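Local coordinates for N-acetylneuraminate epimerase (Escherichia coli, PDB 2UVK), which catalyses the interconversion of the alpha and beta anomers of N-acetylneuraminate (sialic acid), speeding their equilibration in the periplasm, at residues E185-V197 / I206-F220. Sequence-based numbering, arbitrary orientation.
Sequences ESPWYGTAGAAVV and INGEAKPGLRTDAVF
This contact lies where the chain crosses from one blade of the Kelch beta-propeller into the next. The linker running in to strand 195-199 packs on the part of that next blade that carries Glu209, the predicted proton acceptor. Two antiparallel hydrogen-bonded pairs join the backbones. Ala195, at the start of the inner strand 195-199, exchanges bonds with Ile206; Ala192, before that strand begins, does so with Glu209. In the second pair, Glu209 N to Ala192 O is 2.7 Å. Between them the chains come very close at Gly208, whose CA lies 3.6 Å from Ala194 N and packs against Thr191 CB. The Glu209 carboxylate points along its own hairpin. Glu209 OE2 accepts the Gly213 N-H from above the carboxylate plane and forms a 3.0 Å salt bridge with Arg215 NH1. These two partners probably fix the carboxylate's position.

An aromatic cluster closes the other end. Tyr189 CG sits between its backbone N and carbonyl carbon (chi1 52°), and the ring reaches over to segment 206-220. Tyr189 OH and Thr216 OG1, at the ring edge, share a hydrogen bond of 2.8 Å. Separately, Thr216 OG1 accepts from Ala218 N, an ST turn. The edge of Phe220 meets the face of Tyr189, with the planes at 80°. Trp188 lies nearly parallel to Phe220 but slid aside; Trp188 CE3 is 3.5 Å from Phe220 CD1. A water bridges Gly190 O and Ala210 O.

Trp231 and Lys233 of strand 230-233 border the cluster, Lys233 making a cation-pi contact with Trp188. Ala195 and Ile206 pack on Phe257 of strand 254-262 in the next blade.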
ATOM      1  N   GLU B 185     -11.796   3.762   5.942  1.00 14.53           N
ATOM      2  CA  GLU B 185     -11.498   2.426   5.445  1.00 15.74           C
ATOM      3  C   GLU B 185     -12.657   1.498   5.639  1.00 16.06           C
ATOM      4  O   GLU B 185     -13.445   1.628   6.593  1.00 16.44           O
ATOM      5  CB  GLU B 185     -10.266   1.850   6.109  1.00 16.42           C
ATOM      6  CG  GLU B 185     -10.400   1.578   7.557  1.00 18.24           C
ATOM      7  CD  GLU B 185      -9.066   1.302   8.187  1.00 21.62           C
ATOM      8  OE1 GLU B 185      -8.371   2.285   8.499  1.00 22.79           O
ATOM      9  OE2 GLU B 185      -8.712   0.104   8.356  1.00 22.92           O
ATOM     10  N   SER B 186     -12.764   0.551   4.735  1.00 15.04           N
ATOM     11  CA  SER B 186     -13.831  -0.427   4.803  1.00 15.58           C
ATOM     12  C   SER B 186     -13.640  -1.324   5.999  1.00 15.14           C
ATOM     13  O   SER B 186     -12.531  -1.797   6.264  1.00 15.78           O
ATOM     14  CB  SER B 186     -13.836  -1.300   3.570  1.00 15.22           C
ATOM     15  OG  SER B 186     -14.880  -2.231   3.652  1.00 14.71           O
ATOM     16  N   PRO B 187     -14.735  -1.586   6.739  1.00 15.58           N
ATOM     17  CA  PRO B 187     -14.622  -2.656   7.721  1.00 15.77           C
ATOM     18  C   PRO B 187     -14.450  -4.071   7.161  1.00 15.91           C
ATOM     19  O   PRO B 187     -14.158  -5.001   7.930  1.00 17.37           O
ATOM     20  CB  PRO B 187     -15.962  -2.585   8.464  1.00 15.27           C
ATOM     21  CG  PRO B 187     -16.666  -1.320   8.001  1.00 16.41           C
ATOM     22  CD  PRO B 187     -16.060  -0.949   6.695  1.00 15.39           C
ATOM     23  N   TRP B 188     -14.591  -4.229   5.842  1.00 15.29           N
ATOM     24  CA  TRP B 188     -14.616  -5.539   5.193  1.00 15.06           C
ATOM     25  C   TRP B 188     -13.374  -5.722   4.297  1.00 15.37           C
ATOM     26  O   TRP B 188     -12.318  -6.063   4.804  1.00 16.26           O
ATOM     27  CB  TRP B 188     -15.942  -5.697   4.450  1.00 15.81           C
ATOM     28  CG  TRP B 188     -17.084  -5.596   5.446  1.00 16.11           C
ATOM     29  CD1 TRP B 188     -17.356  -6.478   6.440  1.00 18.22           C
ATOM     30  CD2 TRP B 188     -18.021  -4.528   5.582  1.00 16.30           C
ATOM     31  NE1 TRP B 188     -18.421  -6.037   7.177  1.00 17.03           N
ATOM     32  CE2 TRP B 188     -18.857  -4.848   6.669  1.00 15.97           C
ATOM     33  CE3 TRP B 188     -18.261  -3.341   4.878  1.00 16.86           C
ATOM     34  CZ2 TRP B 188     -19.883  -4.014   7.085  1.00 15.35           C
ATOM     35  CZ3 TRP B 188     -19.282  -2.521   5.295  1.00 17.30           C
ATOM     36  CH2 TRP B 188     -20.097  -2.866   6.380  1.00 16.74           C
ATOM     37  N   TYR B 189     -13.496  -5.510   2.995  1.00 14.22           N
ATOM     38  CA  TYR B 189     -12.380  -5.772   2.073  1.00 14.24           C
ATOM     39  C   TYR B 189     -12.489  -4.835   0.879  1.00 14.08           C
ATOM     40  O   TYR B 189     -13.559  -4.308   0.580  1.00 14.52           O
ATOM     41  CB  TYR B 189     -12.389  -7.240   1.605  1.00 14.63           C
ATOM     42  CG  TYR B 189     -13.712  -7.670   1.048  1.00 14.83           C
ATOM     43  CD1 TYR B 189     -14.025  -7.510  -0.291  1.00 17.22           C
ATOM     44  CD2 TYR B 189     -14.693  -8.225   1.880  1.00 15.71           C
ATOM     45  CE1 TYR B 189     -15.247  -7.867  -0.793  1.00 17.00           C
ATOM     46  CE2 TYR B 189     -15.925  -8.586   1.381  1.00 16.22           C
ATOM     47  CZ  TYR B 189     -16.215  -8.412   0.043  1.00 17.14           C
ATOM     48  OH  TYR B 189     -17.451  -8.760  -0.438  1.00 17.91           O
ATOM     49  N   GLY B 190     -11.373  -4.634   0.185  1.00 13.36           N
ATOM     50  CA  GLY B 190     -11.369  -3.851  -1.049  1.00 12.98           C
ATOM     51  C   GLY B 190     -11.638  -4.721  -2.258  1.00 12.44           C
ATOM     52  O   GLY B 190     -11.518  -5.933  -2.182  1.00 11.51           O
ATOM     53  N   THR B 191     -12.065  -4.079  -3.340  1.00 11.79           N
ATOM     54  CA  THR B 191     -12.298  -4.740  -4.605  1.00 11.63           C
ATOM     55  C   THR B 191     -11.581  -3.970  -5.721  1.00 11.10           C
ATOM     56  O   THR B 191     -11.173  -2.833  -5.544  1.00 10.45           O
ATOM     57  CB  THR B 191     -13.801  -4.733  -4.967  1.00 11.73           C
ATOM     58  OG1 THR B 191     -14.237  -3.366  -5.123  1.00 13.38           O
ATOM     59  CG2 THR B 191     -14.639  -5.480  -3.886  1.00 13.22           C
ATOM     60  N   ALA B 192     -11.497  -4.623  -6.871  1.00 10.42           N
ATOM     61  CA  ALA B 192     -11.004  -4.001  -8.095  1.00  9.30           C
ATOM     62  C   ALA B 192     -12.122  -4.124  -9.136  1.00 10.27           C
ATOM     63  O   ALA B 192     -12.631  -5.198  -9.375  1.00 11.63           O
ATOM     64  CB  ALA B 192      -9.722  -4.698  -8.561  1.00 10.31           C
ATOM     65  N   GLY B 193     -12.555  -3.022  -9.725  1.00  9.50           N
ATOM     66  CA  GLY B 193     -13.610  -3.065 -10.716  1.00  9.90           C
ATOM     67  C   GLY B 193     -15.037  -3.001 -10.193  1.00  9.91           C
ATOM     68  O   GLY B 193     -15.975  -3.364 -10.896  1.00 10.77           O
ATOM     69  N   ALA B 194     -15.209  -2.493  -8.976  1.00 10.80           N
ATOM     70  CA  ALA B 194     -16.554  -2.181  -8.487  1.00 11.01           C
ATOM     71  C   ALA B 194     -17.091  -1.006  -9.321  1.00 11.74           C
ATOM     72  O   ALA B 194     -16.310  -0.255  -9.951  1.00 11.60           O
ATOM     73  CB  ALA B 194     -16.544  -1.834  -7.007  1.00 11.47           C
ATOM     74  N   ALA B 195     -18.413  -0.890  -9.359  1.00 12.43           N
ATOM     75  CA  ALA B 195     -19.081   0.253  -9.946  1.00 12.32           C
ATOM     76  C   ALA B 195     -19.440   1.187  -8.806  1.00 12.54           C
ATOM     77  O   ALA B 195     -19.890   0.723  -7.751  1.00 15.26           O
ATOM     78  CB  ALA B 195     -20.311  -0.176 -10.704  1.00 13.23           C
ATOM     79  N   VAL B 196     -19.226   2.478  -8.988  1.00 13.40           N
ATOM     80  CA  VAL B 196     -19.572   3.485  -7.957  1.00 13.47           C
ATOM     81  C   VAL B 196     -20.716   4.385  -8.403  1.00 14.19           C
ATOM     82  O   VAL B 196     -20.816   4.746  -9.569  1.00 14.73           O
ATOM     83  CB  VAL B 196     -18.345   4.334  -7.561  1.00 13.50           C
ATOM     84  CG1 VAL B 196     -17.784   5.097  -8.746  1.00 15.80           C
ATOM     85  CG2 VAL B 196     -18.659   5.312  -6.404  1.00 14.58           C
ATOM     86  N   VAL B 197     -21.599   4.721  -7.451  1.00 14.43           N
ATOM     87  CA  VAL B 197     -22.583   5.782  -7.647  1.00 15.15           C
ATOM     88  C   VAL B 197     -22.578   6.671  -6.406  1.00 15.77           C
ATOM     89  O   VAL B 197     -22.499   6.159  -5.300  1.00 16.23           O
ATOM     90  CB  VAL B 197     -24.022   5.246  -7.894  1.00 16.03           C
ATOM     91  CG1 VAL B 197     -25.011   6.427  -8.064  1.00 16.41           C
ATOM     92  CG2 VAL B 197     -24.086   4.362  -9.102  1.00 18.02           C
ATOM     93  N   ILE B 206     -20.560  -1.236  -5.885  1.00 13.91           N
ATOM     94  CA  ILE B 206     -21.300  -2.401  -6.322  1.00 14.34           C
ATOM     95  C   ILE B 206     -20.397  -3.452  -6.969  1.00 14.21           C
ATOM     96  O   ILE B 206     -19.759  -3.195  -8.000  1.00 13.79           O
ATOM     97  CB  ILE B 206     -22.460  -2.042  -7.289  1.00 14.24           C
ATOM     98  CG1 ILE B 206     -23.351  -0.913  -6.705  1.00 15.02           C
ATOM     99  CG2 ILE B 206     -23.262  -3.270  -7.617  1.00 16.00           C
ATOM    100  CD1 ILE B 206     -24.314  -0.297  -7.681  1.00 16.43           C
ATOM    101  N   ASN B 207     -20.377  -4.635  -6.376  1.00 14.04           N
ATOM    102  CA  ASN B 207     -19.642  -5.778  -6.872  1.00 13.51           C
ATOM    103  C   ASN B 207     -18.129  -5.483  -7.024  1.00 13.66           C
ATOM    104  O   ASN B 207     -17.574  -4.779  -6.185  1.00 13.04           O
ATOM    105  CB  ASN B 207     -20.271  -6.314  -8.174  1.00 13.79           C
ATOM    106  CG  ASN B 207     -21.618  -6.991  -7.981  1.00 14.72           C
ATOM    107  OD1 ASN B 207     -22.376  -6.744  -7.004  1.00 19.53           O
ATOM    108  ND2 ASN B 207     -21.938  -7.837  -8.922  1.00 14.12           N
ATOM    109  N   GLY B 208     -17.477  -5.998  -8.083  1.00 12.81           N
ATOM    110  CA  GLY B 208     -16.024  -5.915  -8.202  1.00 12.17           C
ATOM    111  C   GLY B 208     -15.306  -7.224  -7.943  1.00 13.23           C
ATOM    112  O   GLY B 208     -15.883  -8.175  -7.368  1.00 13.65           O
ATOM    113  N   GLU B 209     -14.041  -7.282  -8.324  1.00 13.18           N
ATOM    114  CA  GLU B 209     -13.203  -8.439  -8.008  1.00 13.72           C
ATOM    115  C   GLU B 209     -12.744  -8.365  -6.573  1.00 12.50           C
ATOM    116  O   GLU B 209     -12.284  -7.311  -6.141  1.00 12.63           O
ATOM    117  CB  GLU B 209     -11.951  -8.482  -8.885  1.00 13.91           C
ATOM    118  CG  GLU B 209     -12.175  -8.984 -10.286  1.00 16.76           C
ATOM    119  CD  GLU B 209     -10.848  -9.344 -10.977  1.00 19.04           C
ATOM    120  OE1 GLU B 209      -9.854  -8.645 -10.754  1.00 24.80           O
ATOM    121  OE2 GLU B 209     -10.779 -10.386 -11.667  1.00 25.98           O
ATOM    122  N   ALA B 210     -12.868  -9.480  -5.822  1.00 12.96           N
ATOM    123  CA  ALA B 210     -12.229  -9.618  -4.508  1.00 12.95           C
ATOM    124  C   ALA B 210     -10.793 -10.104  -4.591  1.00 13.36           C
ATOM    125  O   ALA B 210     -10.014  -9.898  -3.684  1.00 12.64           O
ATOM    126  CB  ALA B 210     -13.031 -10.568  -3.583  1.00 14.21           C
ATOM    127  N   LYS B 211     -10.452 -10.755  -5.704  1.00 13.39           N
ATOM    128  CA  LYS B 211      -9.079 -11.150  -6.005  1.00 14.66           C
ATOM    129  C   LYS B 211      -9.084 -11.453  -7.489  1.00 13.57           C
ATOM    130  O   LYS B 211     -10.146 -11.550  -8.076  1.00 12.78           O
ATOM    131  CB  LYS B 211      -8.639 -12.375  -5.199  1.00 15.29           C
ATOM    132  CG  LYS B 211      -9.470 -13.651  -5.411  1.00 16.46           C
ATOM    133  CD  LYS B 211      -8.675 -14.913  -5.013  1.00 15.99           C
ATOM    134  CE  LYS B 211      -7.670 -15.291  -6.090  1.00 16.22           C
ATOM    135  NZ  LYS B 211      -6.931 -16.556  -5.727  1.00 17.86           N
ATOM    136  N   PRO B 212      -7.900 -11.601  -8.101  1.00 15.03           N
ATOM    137  CA  PRO B 212      -7.910 -11.954  -9.524  1.00 15.82           C
ATOM    138  C   PRO B 212      -8.761 -13.188  -9.813  1.00 16.58           C
ATOM    139  O   PRO B 212      -8.531 -14.231  -9.193  1.00 18.16           O
ATOM    140  CB  PRO B 212      -6.434 -12.137  -9.834  1.00 15.37           C
ATOM    141  CG  PRO B 212      -5.748 -11.233  -8.872  1.00 15.91           C
ATOM    142  CD  PRO B 212      -6.534 -11.408  -7.597  1.00 14.61           C
ATOM    143  N   GLY B 213      -9.789 -13.022 -10.650  1.00 17.89           N
ATOM    144  CA  GLY B 213     -10.701 -14.099 -11.046  1.00 19.03           C
ATOM    145  C   GLY B 213     -11.876 -14.442 -10.142  1.00 19.33           C
ATOM    146  O   GLY B 213     -12.646 -15.374 -10.424  1.00 20.76           O
ATOM    147  N   LEU B 214     -12.025 -13.709  -9.053  1.00 18.32           N
ATOM    148  CA  LEU B 214     -13.146 -13.888  -8.148  1.00 18.32           C
ATOM    149  C   LEU B 214     -13.809 -12.564  -7.857  1.00 17.55           C
ATOM    150  O   LEU B 214     -13.159 -11.645  -7.357  1.00 16.71           O
ATOM    151  CB  LEU B 214     -12.645 -14.458  -6.839  1.00 19.26           C
ATOM    152  CG  LEU B 214     -13.720 -14.662  -5.771  1.00 19.00           C
ATOM    153  CD1 LEU B 214     -14.696 -15.816  -6.129  1.00 19.59           C
ATOM    154  CD2 LEU B 214     -13.051 -14.879  -4.426  1.00 19.08           C
ATOM    155  N   ARG B 215     -15.092 -12.480  -8.158  1.00 16.66           N
ATOM    156  CA  ARG B 215     -15.884 -11.305  -7.869  1.00 17.13           C
ATOM    157  C   ARG B 215     -16.776 -11.519  -6.649  1.00 17.25           C
ATOM    158  O   ARG B 215     -16.991 -12.671  -6.196  1.00 17.82           O
ATOM    159  CB  ARG B 215     -16.725 -10.965  -9.071  1.00 16.66           C
ATOM    160  CG  ARG B 215     -15.909 -10.425 -10.239  1.00 18.22           C
ATOM    161  CD  ARG B 215     -16.143 -11.210 -11.479  1.00 19.92           C
ATOM    162  NE  ARG B 215     -15.377 -10.681 -12.611  1.00 17.80           N
ATOM    163  CZ  ARG B 215     -14.110 -10.984 -12.884  1.00 20.95           C
ATOM    164  NH1 ARG B 215     -13.396 -11.780 -12.094  1.00 22.70           N
ATOM    165  NH2 ARG B 215     -13.529 -10.435 -13.945  1.00 23.44           N
ATOM    166  N   THR B 216     -17.286 -10.407  -6.149  1.00 17.47           N
ATOM    167  CA  THR B 216     -18.247 -10.357  -5.052  1.00 17.21           C
ATOM    168  C   THR B 216     -19.591  -9.817  -5.553  1.00 18.08           C
ATOM    169  O   THR B 216     -19.617  -8.984  -6.467  1.00 17.29           O
ATOM    170  CB  THR B 216     -17.740  -9.481  -3.901  1.00 17.35           C
ATOM    171  OG1 THR B 216     -18.684  -9.508  -2.822  1.00 18.55           O
ATOM    172  CG2 THR B 216     -17.557  -8.050  -4.337  1.00 17.61           C
ATOM    173  N   ASP B 217     -20.710 -10.317  -4.996  1.00 18.07           N
ATOM    174  CA  ASP B 217     -22.022  -9.749  -5.284  1.00 18.73           C
ATOM    175  C   ASP B 217     -22.396  -8.673  -4.252  1.00 18.17           C
ATOM    176  O   ASP B 217     -23.506  -8.154  -4.272  1.00 18.55           O
ATOM    177  CB  ASP B 217     -23.099 -10.846  -5.360  1.00 19.24           C
ATOM    178  CG  ASP B 217     -23.333 -11.515  -4.046  1.00 21.01           C
ATOM    179  OD1 ASP B 217     -22.503 -11.339  -3.138  1.00 22.71           O
ATOM    180  OD2 ASP B 217     -24.366 -12.227  -3.933  1.00 24.66           O
ATOM    181  N   ALA B 218     -21.431  -8.282  -3.413  1.00 18.47           N
ATOM    182  CA  ALA B 218     -21.679  -7.293  -2.381  1.00 18.00           C
ATOM    183  C   ALA B 218     -22.032  -5.922  -2.951  1.00 18.09           C
ATOM    184  O   ALA B 218     -21.608  -5.549  -4.075  1.00 18.06           O
ATOM    185  CB  ALA B 218     -20.487  -7.185  -1.452  1.00 18.50           C
ATOM    186  N   VAL B 219     -22.747  -5.153  -2.134  1.00 17.24           N
ATOM    187  CA  VAL B 219     -23.054  -3.767  -2.356  1.00 17.50           C
ATOM    188  C   VAL B 219     -22.789  -3.072  -1.049  1.00 17.55           C
ATOM    189  O   VAL B 219     -23.412  -3.398  -0.042  1.00 18.41           O
ATOM    190  CB  VAL B 219     -24.515  -3.536  -2.727  1.00 16.96           C
ATOM    191  CG1 VAL B 219     -24.827  -2.047  -2.867  1.00 17.74           C
ATOM    192  CG2 VAL B 219     -24.853  -4.340  -3.961  1.00 18.48           C
ATOM    193  N   PHE B 220     -21.850  -2.138  -1.036  1.00 16.37           N
ATOM    194  CA  PHE B 220     -21.544  -1.361   0.149  1.00 15.80           C
ATOM    195  C   PHE B 220     -22.063   0.055   0.022  1.00 16.56           C
ATOM    196  O   PHE B 220     -21.989   0.659  -1.033  1.00 16.37           O
ATOM    197  CB  PHE B 220     -20.045  -1.326   0.391  1.00 15.29           C
ATOM    198  CG  PHE B 220     -19.418  -2.683   0.483  1.00 15.67           C
ATOM    199  CD1 PHE B 220     -19.538  -3.433   1.638  1.00 17.26           C
ATOM    200  CD2 PHE B 220     -18.684  -3.208  -0.582  1.00 16.20           C
ATOM    201  CE1 PHE B 220     -18.977  -4.660   1.729  1.00 16.75           C
ATOM    202  CE2 PHE B 220     -18.092  -4.450  -0.488  1.00 16.52           C
ATOM    203  CZ  PHE B 220     -18.234  -5.180   0.674  1.00 18.21           C
TER
HETATM  204  O   HOH W   1     -10.206  -8.302  -1.428  1.00 15.40           O
HETATM  205  O   HOH W   2     -18.816  -3.868 -11.169  1.00 15.18           O